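Local coordinates for protein type III effector NopAA (Sinorhizobium fredii USDA 257, PDB 6SDU) that hydrolyses xyloglucan, a plant cell-wall polysaccharide, as a family 12 glycoside hydrolase delivered as an effector of the symbiotic type III secretion system, at residues G127-S132 with T161-E166; Y34-D39 with S53-W58. All blocks are in the same frame, centred on the assembly; numbering follows the deposited sequence.

Contact 1. Residues G127-S132 with T161-E166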
loop_
_atom_site.group_PDB
_atom_site.type_symbol
_atom_site.label_atom_id
_atom_site.label_comp_id
_atom_site.label_asym_id
_atom_site.label_seq_id
_atom_site.Cartn_x
_atom_site.Cartn_y
_atom_site.Cartn_z
ATOM N N GLY A 127 -7.177 -1.790 -11.497
ATOM C CA GLY A 127 -6.549 -1.463 -12.767
ATOM C C GLY A 127 -5.733 -2.637 -13.272
ATOM O O GLY A 127 -5.935 -3.778 -12.856
ATOM N N ASN A 128 -4.819 -2.372 -14.216
ATOM C CA ASN A 128 -3.969 -3.431 -14.773
ATOM C C ASN A 128 -2.488 -3.180 -14.493
ATOM O O ASN A 128 -2.060 -2.035 -14.298
ATOM C CB ASN A 128 -4.181 -3.585 -16.274
ATOM C CG ASN A 128 -5.665 -3.664 -16.649
ATOM O OD1 ASN A 128 -6.159 -2.827 -17.401
ATOM N ND2 ASN A 128 -6.378 -4.644 -16.103
ATOM N N SER A 129 -1.697 -4.268 -14.510
ATOM C CA SER A 129 -0.259 -4.193 -14.234
ATOM C C SER A 129 0.508 -3.374 -15.265
ATOM O O SER A 129 1.635 -2.956 -14.979
ATOM C CB SER A 129 0.353 -5.597 -14.141
ATOM O OG SER A 129 0.310 -6.268 -15.387
ATOM N N ASP A 130 -0.049 -3.154 -16.463
ATOM C CA ASP A 130 0.626 -2.360 -17.490
ATOM C C ASP A 130 0.471 -0.844 -17.299
ATOM O O ASP A 130 0.920 -0.081 -18.171
ATOM C CB ASP A 130 0.117 -2.764 -18.888
ATOM C CG ASP A 130 -1.356 -2.437 -19.114
ATOM O OD1 ASP A 130 -1.998 -1.797 -18.249
ATOM O OD2 ASP A 130 -1.884 -2.832 -20.173
ATOM N N GLY A 131 -0.169 -0.401 -16.211
ATOM C CA GLY A 131 -0.391 1.007 -15.905
ATOM C C GLY A 131 -1.715 1.607 -16.359
ATOM O O GLY A 131 -1.919 2.818 -16.197
ATOM N N SER A 132 -2.628 0.811 -16.905
ATOM C CA SER A 132 -3.930 1.296 -17.339
ATOM C C SER A 132 -5.003 0.825 -16.364
ATOM O O SER A 132 -4.751 -0.007 -15.486
ATOM C CB SER A 132 -4.244 0.821 -18.764
ATOM O OG SER A 132 -4.389 -0.589 -18.796
ATOM N N THR A 161 6.750 -11.408 -9.441
ATOM C CA THR A 161 7.067 -10.635 -10.637
ATOM C C THR A 161 6.256 -9.351 -10.633
ATOM O O THR A 161 5.056 -9.372 -10.336
ATOM C CB THR A 161 6.794 -11.445 -11.902
ATOM O OG1 THR A 161 7.598 -12.633 -11.873
ATOM C CG2 THR A 161 7.132 -10.628 -13.147
ATOM N N TRP A 162 6.907 -8.238 -10.956
ATOM C CA TRP A 162 6.294 -6.931 -10.824
ATOM C C TRP A 162 6.594 -6.082 -12.043
ATOM O O TRP A 162 7.565 -6.319 -12.761
ATOM C CB TRP A 162 6.802 -6.177 -9.587
ATOM C CG TRP A 162 6.887 -6.940 -8.299
ATOM C CD1 TRP A 162 7.904 -7.734 -7.897
ATOM C CD2 TRP A 162 5.949 -6.914 -7.207
ATOM N NE1 TRP A 162 7.661 -8.231 -6.637
ATOM C CE2 TRP A 162 6.463 -7.746 -6.194
ATOM C CE3 TRP A 162 4.719 -6.284 -6.998
ATOM C CZ2 TRP A 162 5.798 -7.959 -4.989
ATOM C CZ3 TRP A 162 4.054 -6.501 -5.793
ATOM C CH2 TRP A 162 4.593 -7.333 -4.812
ATOM N N ASN A 163 5.748 -5.073 -12.248
ATOM C CA ASN A 163 6.015 -3.944 -13.134
ATOM C C ASN A 163 6.314 -2.729 -12.260
ATOM O O ASN A 163 5.621 -2.506 -11.257
ATOM C CB ASN A 163 4.826 -3.658 -14.050
ATOM C CG ASN A 163 4.719 -4.647 -15.188
ATOM O OD1 ASN A 163 5.712 -5.270 -15.571
ATOM N ND2 ASN A 163 3.507 -4.798 -15.741
ATOM N N VAL A 164 7.385 -1.993 -12.598
ATOM C CA VAL A 164 7.912 -0.906 -11.779
ATOM C C VAL A 164 7.597 0.440 -12.419
ATOM O O VAL A 164 7.809 0.635 -13.624
ATOM C CB VAL A 164 9.424 -1.077 -11.553
ATOM C CG1 VAL A 164 9.970 0.013 -10.610
ATOM C CG2 VAL A 164 9.669 -2.448 -10.970
ATOM N N PHE A 165 7.113 1.378 -11.597
ATOM C CA PHE A 165 6.737 2.710 -12.038
ATOM C C PHE A 165 7.450 3.756 -11.190
ATOM O O PHE A 165 7.756 3.516 -10.014
ATOM C CB PHE A 165 5.233 2.905 -11.947
ATOM C CG PHE A 165 4.463 1.975 -12.799
ATOM C CD1 PHE A 165 4.187 0.689 -12.368
ATOM C CD2 PHE A 165 4.008 2.388 -14.052
ATOM C CE1 PHE A 165 3.471 -0.185 -13.180
ATOM C CE2 PHE A 165 3.288 1.529 -14.865
ATOM C CZ PHE A 165 3.012 0.243 -14.430
ATOM N N GLU A 166 7.708 4.924 -11.793
ATOM C CA GLU A 166 8.418 5.999 -11.113
ATOM C C GLU A 166 7.691 7.332 -11.243
ATOM O O GLU A 166 7.316 7.737 -12.346
ATOM C CB GLU A 166 9.838 6.163 -11.650
ATOM C CG GLU A 166 10.641 7.231 -10.892
ATOM C CD GLU A 166 11.960 7.605 -11.583
ATOM O OE1 GLU A 166 12.690 8.461 -11.038
ATOM O OE2 GLU A 166 12.256 7.050 -12.665
#
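Asn163 reaches out from its strand and grips the carbonyl of Ser129 from above: ND2 lies 2.7 Å from Ser129 O, with the donor 71° out of the carbonyl plane. The bond is nonetheless short and nearly straight at the hydrogen (163°), and the acceptor sits close to the plane of the Asn163 amide, so the donor group is well aimed even though the carbonyl is not. At its other end the amide is held too, because Asn163 OD1 accepts from the backbone N of Asn154; together the two bonds fix which way round the amide lies. Ser129 adds a flank, its OG standing 3.5 Å from Asn163 ND2 without a bond.

Two residues along the strand, Phe165 brings the rim of its ring to the same carbonyl. CZ is 3.5 Å from Ser129 O, which lies at the ring edge, near its plane. With CG beside the backbone N and opposite the carbonyl carbon (chi1 -61°), the ring reaches across to Gly131, where CE2 comes to 3.9 Å from CA. The left-handed backbone at Gly131 already calls for glycine, and Phe165 CE2 packs where a side chain would start.

The loop side is tied by its own bonds. Residues 128-131 form a type I turn, in which Gly131 N bonds to Asn128 O at 3.1 Å. Asp130 OD1 then takes both Ser132 N (3.0 Å) and Ser132 OG (2.7 Å), the first making an Asx turn.

The side chain of Phe165 lies about 9 Å from a bound glucose unit of the cellobiose. It also backs Pro137 of the sugar pocket, so the arrangement is consistent with second-shell packing beside the cleft of the family 12 beta-sandwich.

Contact 2. Residues Y34-D39 with S53-W58; sequences YSWNND and SGVNRW
Trp36 is the wedge here: its indole stands edge-on between the ring of Trp58 and the hairpin turn at Gly54-Arg57. Its five-membered end drives into the face of Trp58, with NE1 3.4 Å from Trp58 CD1, in a T-shaped stack whose five-membered rings have centroids 4.7 Å apart and planes at 70°. Trp58 presents that face because its CG sits between the backbone N and the carbonyl carbon (chi1 66°).

The six-membered end of Trp36 fits against the bend of the turn. CZ2 is 3.2 Å from Val55 O, which lies at the ring edge, and 3.7 Å from Gly54 O, while CH2 approaches Val55 CG1 at 4.3 Å. The carbonyl of Val55 is thus a bump shared by two aromatic residues, for its O also stands over one face of Tyr34, off-centre toward the rim, 4.1 Å from CD2. Tyr34 lies against the turn, with CD1 4.4 Å from Val55 CB, and its OH is bonded to the backbone N of Val234.

The turn is type I, with a classic bulge where Ser53 and Gly54 both face Arg57. It connects strands 48-54 and 57-62 of the smaller sheet, whereas Tyr34 and Trp36 belong to strand 34-40 of the larger one. Val76 of strand 72-83 touches both tryptophans, Val52 borders Trp36, and Phe229 of strand 225-236 stacks on Trp58.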
loop_
_atom_site.group_PDB
_atom_site.type_symbol
_atom_site.label_atom_id
_atom_site.label_comp_id
_atom_site.label_asym_id
_atom_site.label_seq_id
_atom_site.Cartn_x
_atom_site.Cartn_y
_atom_site.Cartn_z
ATOM N N TYR A 34 2.025 -2.311 16.456
ATOM C CA TYR A 34 1.216 -2.105 15.269
ATOM C C TYR A 34 0.299 -0.924 15.539
ATOM O O TYR A 34 -0.177 -0.744 16.665
ATOM C CB TYR A 34 0.394 -3.353 14.923
ATOM C CG TYR A 34 1.193 -4.550 14.432
ATOM C CD1 TYR A 34 1.853 -5.398 15.328
ATOM C CD2 TYR A 34 1.265 -4.855 13.072
ATOM C CE1 TYR A 34 2.572 -6.506 14.879
ATOM C CE2 TYR A 34 1.981 -5.960 12.617
ATOM C CZ TYR A 34 2.637 -6.780 13.522
ATOM O OH TYR A 34 3.353 -7.868 13.067
ATOM N N SER A 35 0.064 -0.110 14.521
ATOM C CA SER A 35 -0.932 0.944 14.631
ATOM C C SER A 35 -1.869 0.877 13.435
ATOM O O SER A 35 -1.510 0.374 12.363
ATOM C CB SER A 35 -0.292 2.338 14.772
ATOM O OG SER A 35 0.431 2.700 13.618
ATOM N N TRP A 36 -3.102 1.327 13.655
ATOM C CA TRP A 36 -4.139 1.348 12.628
ATOM C C TRP A 36 -4.647 2.773 12.474
ATOM O O TRP A 36 -4.890 3.451 13.479
ATOM C CB TRP A 36 -5.284 0.401 12.987
ATOM C CG TRP A 36 -4.891 -1.073 12.997
ATOM C CD1 TRP A 36 -5.072 -1.987 11.982
ATOM C CD2 TRP A 36 -4.275 -1.794 14.075
ATOM N NE1 TRP A 36 -4.590 -3.222 12.365
ATOM C CE2 TRP A 36 -4.106 -3.136 13.644
ATOM C CE3 TRP A 36 -3.852 -1.440 15.365
ATOM C CZ2 TRP A 36 -3.517 -4.117 14.453
ATOM C CZ3 TRP A 36 -3.282 -2.414 16.172
ATOM C CH2 TRP A 36 -3.112 -3.740 15.708
ATOM N N ASN A 37 -4.805 3.228 11.224
ATOM C CA ASN A 37 -5.173 4.610 10.923
ATOM C C ASN A 37 -6.319 4.668 9.918
ATOM O O ASN A 37 -6.195 4.155 8.802
ATOM C CB ASN A 37 -3.956 5.363 10.389
ATOM C CG ASN A 37 -2.798 5.327 11.362
ATOM O OD1 ASN A 37 -2.692 6.199 12.229
ATOM N ND2 ASN A 37 -1.937 4.301 11.250
ATOM N N ASN A 38 -7.426 5.304 10.323
ATOM C CA ASN A 38 -8.618 5.522 9.484
ATOM C C ASN A 38 -8.468 6.785 8.634
ATOM O O ASN A 38 -9.232 7.743 8.763
ATOM C CB ASN A 38 -9.863 5.610 10.358
ATOM C CG ASN A 38 -11.128 5.333 9.584
ATOM O OD1 ASN A 38 -11.108 4.574 8.625
ATOM N ND2 ASN A 38 -12.229 5.964 9.978
ATOM N N ASP A 39 -7.486 6.773 7.733
ATOM C CA ASP A 39 -7.145 7.976 6.964
ATOM C C ASP A 39 -8.135 8.225 5.830
ATOM O O ASP A 39 -8.228 7.404 4.907
ATOM C CB ASP A 39 -5.732 7.869 6.407
ATOM C CG ASP A 39 -4.684 7.974 7.475
ATOM O OD1 ASP A 39 -5.051 7.930 8.677
ATOM O OD2 ASP A 39 -3.493 8.127 7.103
ATOM N N SER A 53 -9.623 -6.508 15.117
ATOM C CA SER A 53 -9.957 -7.636 15.971
ATOM C C SER A 53 -8.781 -8.136 16.806
ATOM O O SER A 53 -9.000 -8.782 17.836
ATOM C CB SER A 53 -10.490 -8.782 15.107
ATOM O OG SER A 53 -10.831 -9.875 15.922
ATOM N N GLY A 54 -7.562 -7.761 16.453
ATOM C CA GLY A 54 -6.357 -8.222 17.123
ATOM C C GLY A 54 -5.178 -7.750 16.304
ATOM O O GLY A 54 -5.349 -7.197 15.209
ATOM N N VAL A 55 -3.969 -8.006 16.821
ATOM C CA VAL A 55 -2.792 -7.374 16.208
ATOM C C VAL A 55 -2.614 -7.783 14.753
ATOM O O VAL A 55 -2.120 -6.997 13.934
ATOM C CB VAL A 55 -1.508 -7.682 17.018
ATOM C CG1 VAL A 55 -1.408 -6.782 18.223
ATOM C CG2 VAL A 55 -1.475 -9.128 17.448
ATOM N N ASN A 56 -3.047 -8.981 14.391
ATOM C CA ASN A 56 -2.872 -9.475 13.036
ATOM C C ASN A 56 -4.124 -9.430 12.159
ATOM O O ASN A 56 -4.030 -9.771 10.977
ATOM C CB ASN A 56 -2.244 -10.870 13.091
ATOM C CG ASN A 56 -0.853 -10.842 13.769
ATOM O OD1 ASN A 56 0.004 -10.007 13.432
ATOM N ND2 ASN A 56 -0.643 -11.735 14.734
ATOM N N ARG A 57 -5.294 -9.046 12.678
ATOM C CA ARG A 57 -6.530 -9.148 11.895
ATOM C C ARG A 57 -7.377 -7.892 12.046
ATOM O O ARG A 57 -7.745 -7.515 13.159
ATOM C CB ARG A 57 -7.351 -10.367 12.314
ATOM C CG ARG A 57 -8.627 -10.534 11.532
ATOM C CD ARG A 57 -9.472 -11.640 12.118
ATOM N NE ARG A 57 -8.942 -12.951 11.766
ATOM C CZ ARG A 57 -9.482 -13.746 10.849
ATOM N NH1 ARG A 57 -10.575 -13.353 10.202
ATOM N NH2 ARG A 57 -8.932 -14.928 10.581
ATOM N N TRP A 58 -7.745 -7.297 10.909
ATOM C CA TRP A 58 -8.508 -6.062 10.871
ATOM C C TRP A 58 -9.346 -6.000 9.599
ATOM O O TRP A 58 -9.254 -6.862 8.713
ATOM C CB TRP A 58 -7.596 -4.833 10.999
ATOM C CG TRP A 58 -6.642 -4.573 9.894
ATOM C CD1 TRP A 58 -5.426 -5.194 9.682
ATOM C CD2 TRP A 58 -6.748 -3.552 8.890
ATOM N NE1 TRP A 58 -4.802 -4.638 8.583
ATOM C CE2 TRP A 58 -5.587 -3.635 8.078
ATOM C CE3 TRP A 58 -7.703 -2.572 8.606
ATOM C CZ2 TRP A 58 -5.362 -2.768 6.998
ATOM C CZ3 TRP A 58 -7.498 -1.738 7.511
ATOM C CH2 TRP A 58 -6.330 -1.835 6.725
#

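Overall arrangement
Contact 2 closes before contact 1 opens along the chain, and the two lie on opposite sides of its centre, with centres 27 Å apart and nearest atoms about 16 Å apart. They do not touch, yet the larger sheet runs between them: strand 34-40 is the second strand from one end and strand 160-168 the second from the other. Contact 2 ties that sheet to a hairpin of the smaller sheet, and so bridges the two layers of the sandwich, partly buried. Contact 1 instead ties it to a loop following strand 117-125. Contact 2 is thus far from contact 1 and acts between the layers, while contact 1 lies on the side of the bound sugar.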